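Local coordinates for protein phosphoethanolamine N-methyltransferase 1 (Haemonchus contortus, PDB 4KRG) that transfers a methyl group from S-adenosylmethionine to phosphoethanolamine, probably as an early step in the nematode's route to phosphocholine, at residues Leu143-Ile156 and Ile199-Phe211. Numbering follows the deposited sequence.
Sequences LLNAMRWLRADGYI and IRYRDSDGKMWKF
Met147, a selenomethionine in this crystal, reaches from helix 143-149 onto the face of the hairpin formed by strands 200-202 and 208-211. Its CB bond points toward the hairpin, and CG, anti to the backbone N (chi1 -178°), comes to lie 3.4 Å from Tyr201 CB. The chain then bends at chi2 and chi3. SE rests 3.7 Å from Trp209 CB and makes an oblique Met-aromatic contact with the Phe211 ring, and a longer one with the indole. The terminal CE sits squarely over one face of Phe211, a CH-pi contact 3.8 Å from the ring centroid. Ile199 CG2 touches the same methyl. A long, flexible, polarisable side chain can bend past Tyr201 and Trp209 and end on the flat face that Phe211 offers.

Aliphatic groups pack on its partners: branched Ile199 also reaches Leu143 CB through CD1 (3.7 Å), and Leu150 CD1 lies at the edge of the Phe211 ring. Toward the surface, Arg148 runs extended past the Tyr201 hydroxyl, giving it a weak hydrogen bond from NH1 (3.4 Å). Small Ala152 fits against Trp209 CH2 at 3.5 Å. The Asp203 carboxylate suits its turn by serving several donors: OD2 accepts from Trp209 NE1 (3.0 Å), while OD1 takes Asp205 N, closing an Asx turn, and Lys207 N from the opposite face.

The hairpin thus lies against the last helix before strand 154-161 of the Rossmann-like methyltransferase domain. Leu195 and Leu196 of helix 189-198 extend the apolar core, and strand 231-240 joins the two parts by pairing with both 154-161 and 208-218.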
loop_
_atom_site.group_PDB
_atom_site.type_symbol
_atom_site.label_atom_id
_atom_site.label_comp_id
_atom_site.label_asym_id
_atom_site.label_seq_id
_atom_site.Cartn_x
_atom_site.Cartn_y
_atom_site.Cartn_z
ATOM N N LEU A 143 8.146 -0.986 15.714
ATOM C CA LEU A 143 7.019 -1.859 15.384
ATOM C C LEU A 143 6.810 -2.973 16.400
ATOM O O LEU A 143 5.682 -3.400 16.632
ATOM C CB LEU A 143 7.169 -2.435 13.978
ATOM C CG LEU A 143 7.028 -1.405 12.856
ATOM C CD1 LEU A 143 7.444 -2.004 11.525
ATOM C CD2 LEU A 143 5.606 -0.866 12.783
ATOM N N LEU A 144 7.894 -3.445 17.003
ATOM C CA LEU A 144 7.782 -4.413 18.091
ATOM C C LEU A 144 7.210 -3.758 19.352
ATOM O O LEU A 144 6.529 -4.405 20.141
ATOM C CB LEU A 144 9.131 -5.079 18.378
ATOM C CG LEU A 144 9.642 -6.048 17.298
ATOM C CD1 LEU A 144 11.082 -6.452 17.549
ATOM C CD2 LEU A 144 8.764 -7.284 17.226
ATOM N N ASN A 145 7.482 -2.469 19.533
ATOM C CA ASN A 145 6.902 -1.715 20.642
ATOM C C ASN A 145 5.407 -1.484 20.453
ATOM O O ASN A 145 4.622 -1.656 21.383
ATOM C CB ASN A 145 7.622 -0.380 20.811
ATOM C CG ASN A 145 8.679 -0.422 21.893
ATOM O OD1 ASN A 145 8.498 -1.069 22.925
ATOM N ND2 ASN A 145 9.792 0.259 21.660
ATOM N N ALA A 146 5.018 -1.093 19.244
ATOM C CA ALA A 146 3.611 -0.925 18.914
ATOM C C ALA A 146 2.885 -2.231 19.171
ATOM O O ALA A 146 1.772 -2.255 19.679
ATOM C CB ALA A 146 3.456 -0.511 17.466
HETATM N N MSE A 147 3.536 -3.327 18.817
HETATM C CA MSE A 147 2.957 -4.642 19.008
HETATM C C MSE A 147 2.720 -4.932 20.489
HETATM O O MSE A 147 1.688 -5.476 20.876
HETATM C CB MSE A 147 3.882 -5.688 18.407
HETATM C CG MSE A 147 3.349 -7.086 18.511
HETATM SE SE MSE A 147 1.849 -7.493 17.340
HETATM C CE MSE A 147 2.830 -8.318 15.891
ATOM N N ARG A 148 3.687 -4.560 21.317
ATOM C CA ARG A 148 3.574 -4.724 22.761
ATOM C C ARG A 148 2.426 -3.897 23.344
ATOM O O ARG A 148 1.691 -4.368 24.209
ATOM C CB ARG A 148 4.893 -4.315 23.421
ATOM C CG ARG A 148 4.901 -4.386 24.935
ATOM C CD ARG A 148 6.183 -3.808 25.493
ATOM N NE ARG A 148 6.271 -3.971 26.944
ATOM C CZ ARG A 148 6.723 -5.068 27.546
ATOM N NH1 ARG A 148 7.124 -6.105 26.825
ATOM N NH2 ARG A 148 6.772 -5.128 28.870
ATOM N N TRP A 149 2.283 -2.668 22.856
ATOM C CA TRP A 149 1.311 -1.710 23.380
ATOM C C TRP A 149 -0.113 -1.979 22.934
ATOM O O TRP A 149 -1.062 -1.625 23.623
ATOM C CB TRP A 149 1.685 -0.311 22.923
ATOM C CG TRP A 149 3.047 0.107 23.342
ATOM C CD1 TRP A 149 3.766 -0.369 24.399
ATOM C CD2 TRP A 149 3.859 1.099 22.710
ATOM N NE1 TRP A 149 4.983 0.271 24.466
ATOM C CE2 TRP A 149 5.066 1.174 23.439
ATOM C CE3 TRP A 149 3.689 1.930 21.600
ATOM C CZ2 TRP A 149 6.092 2.050 23.091
ATOM C CZ3 TRP A 149 4.707 2.798 21.257
ATOM C CH2 TRP A 149 5.894 2.850 22.000
ATOM N N LEU A 150 -0.263 -2.582 21.762
ATOM C CA LEU A 150 -1.586 -2.816 21.204
ATOM C C LEU A 150 -2.335 -3.930 21.931
ATOM O O LEU A 150 -1.750 -4.950 22.305
ATOM C CB LEU A 150 -1.485 -3.147 19.714
ATOM C CG LEU A 150 -1.379 -1.949 18.774
ATOM C CD1 LEU A 150 -1.083 -2.417 17.357
ATOM C CD2 LEU A 150 -2.676 -1.170 18.807
ATOM N N ARG A 151 -3.632 -3.725 22.141
ATOM C CA ARG A 151 -4.515 -4.810 22.553
ATOM C C ARG A 151 -4.779 -5.736 21.362
ATOM O O ARG A 151 -4.607 -5.331 20.216
ATOM C CB ARG A 151 -5.827 -4.249 23.102
ATOM C CG ARG A 151 -5.713 -3.756 24.525
ATOM C CD ARG A 151 -6.939 -2.989 24.979
ATOM N NE ARG A 151 -6.555 -2.047 26.022
ATOM C CZ ARG A 151 -6.592 -0.726 25.891
ATOM N NH1 ARG A 151 -7.036 -0.182 24.775
ATOM N NH2 ARG A 151 -6.202 0.050 26.889
ATOM N N ALA A 152 -5.171 -6.980 21.631
ATOM C CA ALA A 152 -5.574 -7.895 20.565
ATOM C C ALA A 152 -6.711 -7.243 19.778
ATOM O O ALA A 152 -7.511 -6.515 20.363
ATOM C CB ALA A 152 -6.029 -9.205 21.146
ATOM N N ASP A 153 -6.769 -7.504 18.470
ATOM C CA ASP A 153 -7.673 -6.820 17.524
ATOM C C ASP A 153 -7.284 -5.366 17.234
ATOM O O ASP A 153 -7.888 -4.721 16.380
ATOM C CB ASP A 153 -9.147 -6.877 17.959
ATOM C CG ASP A 153 -9.642 -8.285 18.181
ATOM O OD1 ASP A 153 -9.028 -9.224 17.637
ATOM O OD2 ASP A 153 -10.651 -8.447 18.904
ATOM N N GLY A 154 -6.285 -4.854 17.946
ATOM C CA GLY A 154 -5.848 -3.479 17.773
ATOM C C GLY A 154 -5.251 -3.215 16.403
ATOM O O GLY A 154 -4.871 -4.139 15.697
ATOM N N TYR A 155 -5.152 -1.944 16.037
ATOM C CA TYR A 155 -4.649 -1.554 14.727
ATOM C C TYR A 155 -3.491 -0.574 14.825
ATOM O O TYR A 155 -3.344 0.139 15.819
ATOM C CB TYR A 155 -5.748 -0.871 13.933
ATOM C CG TYR A 155 -6.858 -1.766 13.441
ATOM C CD1 TYR A 155 -6.808 -2.323 12.173
ATOM C CD2 TYR A 155 -7.977 -2.012 14.224
ATOM C CE1 TYR A 155 -7.834 -3.116 11.708
ATOM C CE2 TYR A 155 -9.007 -2.801 13.766
ATOM C CZ TYR A 155 -8.931 -3.347 12.509
ATOM O OH TYR A 155 -9.957 -4.131 12.055
ATOM N N ILE A 156 -2.672 -0.542 13.776
ATOM C CA ILE A 156 -1.676 0.504 13.604
ATOM C C ILE A 156 -1.821 1.078 12.200
ATOM O O ILE A 156 -1.997 0.338 11.230
ATOM C CB ILE A 156 -0.224 0.007 13.888
ATOM C CG1 ILE A 156 0.803 1.081 13.530
ATOM C CG2 ILE A 156 0.078 -1.298 13.163
ATOM C CD1 ILE A 156 2.214 0.725 13.955
ATOM N N ILE A 199 6.827 -9.865 10.926
ATOM C CA ILE A 199 6.908 -9.776 12.384
ATOM C C ILE A 199 6.124 -10.871 13.112
ATOM O O ILE A 199 4.959 -11.138 12.805
ATOM C CB ILE A 199 6.468 -8.374 12.888
ATOM C CG1 ILE A 199 7.557 -7.343 12.598
ATOM C CG2 ILE A 199 6.177 -8.389 14.386
ATOM C CD1 ILE A 199 7.129 -5.910 12.847
ATOM N N ARG A 200 6.796 -11.514 14.062
ATOM C CA ARG A 200 6.171 -12.447 14.987
ATOM C C ARG A 200 6.635 -12.056 16.377
ATOM O O ARG A 200 7.826 -12.120 16.672
ATOM C CB ARG A 200 6.607 -13.879 14.687
ATOM C CG ARG A 200 6.194 -14.394 13.324
ATOM C CD ARG A 200 4.693 -14.444 13.198
ATOM N NE ARG A 200 4.279 -14.976 11.907
ATOM C CZ ARG A 200 4.188 -14.255 10.797
ATOM N NH1 ARG A 200 4.484 -12.963 10.811
ATOM N NH2 ARG A 200 3.802 -14.832 9.672
ATOM N N TYR A 201 5.699 -11.652 17.226
ATOM C CA TYR A 201 6.028 -11.174 18.567
ATOM C C TYR A 201 5.405 -12.041 19.653
ATOM O O TYR A 201 4.195 -12.282 19.642
ATOM C CB TYR A 201 5.541 -9.734 18.725
ATOM C CG TYR A 201 5.653 -9.164 20.124
ATOM C CD1 TYR A 201 6.832 -8.587 20.563
ATOM C CD2 TYR A 201 4.567 -9.184 21.002
ATOM C CE1 TYR A 201 6.934 -8.058 21.838
ATOM C CE2 TYR A 201 4.663 -8.656 22.279
ATOM C CZ TYR A 201 5.847 -8.097 22.690
ATOM O OH TYR A 201 5.950 -7.571 23.954
ATOM N N ARG A 202 6.229 -12.502 20.592
ATOM C CA ARG A 202 5.722 -13.204 21.764
ATOM C C ARG A 202 5.593 -12.230 22.924
ATOM O O ARG A 202 6.575 -11.606 23.331
ATOM C CB ARG A 202 6.641 -14.355 22.171
ATOM C CG ARG A 202 6.056 -15.230 23.274
ATOM C CD ARG A 202 6.945 -16.426 23.631
ATOM N NE ARG A 202 6.872 -17.512 22.652
ATOM C CZ ARG A 202 5.978 -18.499 22.682
ATOM N NH1 ARG A 202 5.069 -18.548 23.643
ATOM N NH2 ARG A 202 5.992 -19.442 21.748
ATOM N N ASP A 203 4.384 -12.100 23.461
ATOM C CA ASP A 203 4.163 -11.159 24.551
ATOM C C ASP A 203 4.601 -11.726 25.910
ATOM O O ASP A 203 5.133 -12.835 25.984
ATOM C CB ASP A 203 2.724 -10.595 24.545
ATOM C CG ASP A 203 1.658 -11.624 24.919
ATOM O OD1 ASP A 203 1.969 -12.642 25.566
ATOM O OD2 ASP A 203 0.476 -11.390 24.586
ATOM N N SER A 204 4.390 -10.963 26.975
ATOM C CA SER A 204 4.856 -11.366 28.297
ATOM C C SER A 204 4.115 -12.589 28.839
ATOM O O SER A 204 4.594 -13.256 29.755
ATOM C CB SER A 204 4.740 -10.203 29.278
ATOM O OG SER A 204 3.413 -9.722 29.333
ATOM N N ASP A 205 2.951 -12.883 28.272
ATOM C CA ASP A 205 2.198 -14.067 28.664
ATOM C C ASP A 205 2.601 -15.261 27.810
ATOM O O ASP A 205 2.092 -16.361 27.990
ATOM C CB ASP A 205 0.696 -13.813 28.533
ATOM C CG ASP A 205 0.223 -12.652 29.384
ATOM O OD1 ASP A 205 0.779 -12.453 30.487
ATOM O OD2 ASP A 205 -0.709 -11.943 28.944
ATOM N N GLY A 206 3.514 -15.035 26.873
ATOM C CA GLY A 206 3.997 -16.100 26.016
ATOM C C GLY A 206 3.127 -16.378 24.801
ATOM O O GLY A 206 3.229 -17.441 24.191
ATOM N N LYS A 207 2.269 -15.429 24.444
ATOM C CA LYS A 207 1.409 -15.594 23.277
ATOM C C LYS A 207 2.038 -14.964 22.042
ATOM O O LYS A 207 2.668 -13.909 22.136
ATOM C CB LYS A 207 0.020 -15.018 23.544
ATOM C CG LYS A 207 -0.827 -15.885 24.460
ATOM C CD LYS A 207 -2.186 -15.265 24.714
ATOM C CE LYS A 207 -3.104 -16.222 25.459
ATOM N NZ LYS A 207 -4.440 -15.610 25.705
HETATM N N MSE A 208 1.861 -15.609 20.891
HETATM C CA MSE A 208 2.463 -15.136 19.649
HETATM C C MSE A 208 1.504 -14.245 18.869
HETATM O O MSE A 208 0.297 -14.473 18.859
HETATM C CB MSE A 208 2.889 -16.315 18.769
HETATM C CG MSE A 208 3.901 -15.957 17.687
HETATM SE SE MSE A 208 5.618 -15.419 18.441
HETATM C CE MSE A 208 5.773 -16.886 19.688
ATOM N N TRP A 209 2.051 -13.231 18.208
ATOM C CA TRP A 209 1.241 -12.329 17.409
ATOM C C TRP A 209 1.867 -12.059 16.055
ATOM O O TRP A 209 3.076 -12.177 15.884
ATOM C CB TRP A 209 1.018 -11.020 18.158
ATOM C CG TRP A 209 0.354 -11.244 19.469
ATOM C CD1 TRP A 209 0.959 -11.416 20.677
ATOM C CD2 TRP A 209 -1.048 -11.352 19.689
ATOM N NE1 TRP A 209 0.011 -11.615 21.650
ATOM C CE2 TRP A 209 -1.233 -11.577 21.075
ATOM C CE3 TRP A 209 -2.175 -11.268 18.873
ATOM C CZ2 TRP A 209 -2.494 -11.724 21.641
ATOM C CZ3 TRP A 209 -3.422 -11.413 19.433
ATOM C CH2 TRP A 209 -3.575 -11.639 20.805
ATOM N N LYS A 210 1.025 -11.715 15.089
ATOM C CA LYS A 210 1.493 -11.256 13.796
ATOM C C LYS A 210 0.631 -10.094 13.354
ATOM O O LYS A 210 -0.410 -9.814 13.950
ATOM C CB LYS A 210 1.454 -12.375 12.754
ATOM C CG LYS A 210 0.070 -12.904 12.433
ATOM C CD LYS A 210 0.185 -14.067 11.456
ATOM C CE LYS A 210 -1.142 -14.771 11.274
ATOM N NZ LYS A 210 -1.007 -15.908 10.328
ATOM N N PHE A 211 1.080 -9.414 12.310
ATOM C CA PHE A 211 0.347 -8.307 11.738
ATOM C C PHE A 211 -0.417 -8.788 10.517
ATOM O O PHE A 211 0.130 -9.514 9.689
ATOM C CB PHE A 211 1.330 -7.211 11.343
ATOM C CG PHE A 211 1.706 -6.291 12.477
ATOM C CD1 PHE A 211 0.745 -5.826 13.363
ATOM C CD2 PHE A 211 3.019 -5.892 12.653
ATOM C CE1 PHE A 211 1.085 -4.975 14.399
ATOM C CE2 PHE A 211 3.367 -5.041 13.684
ATOM C CZ PHE A 211 2.404 -4.583 14.559
#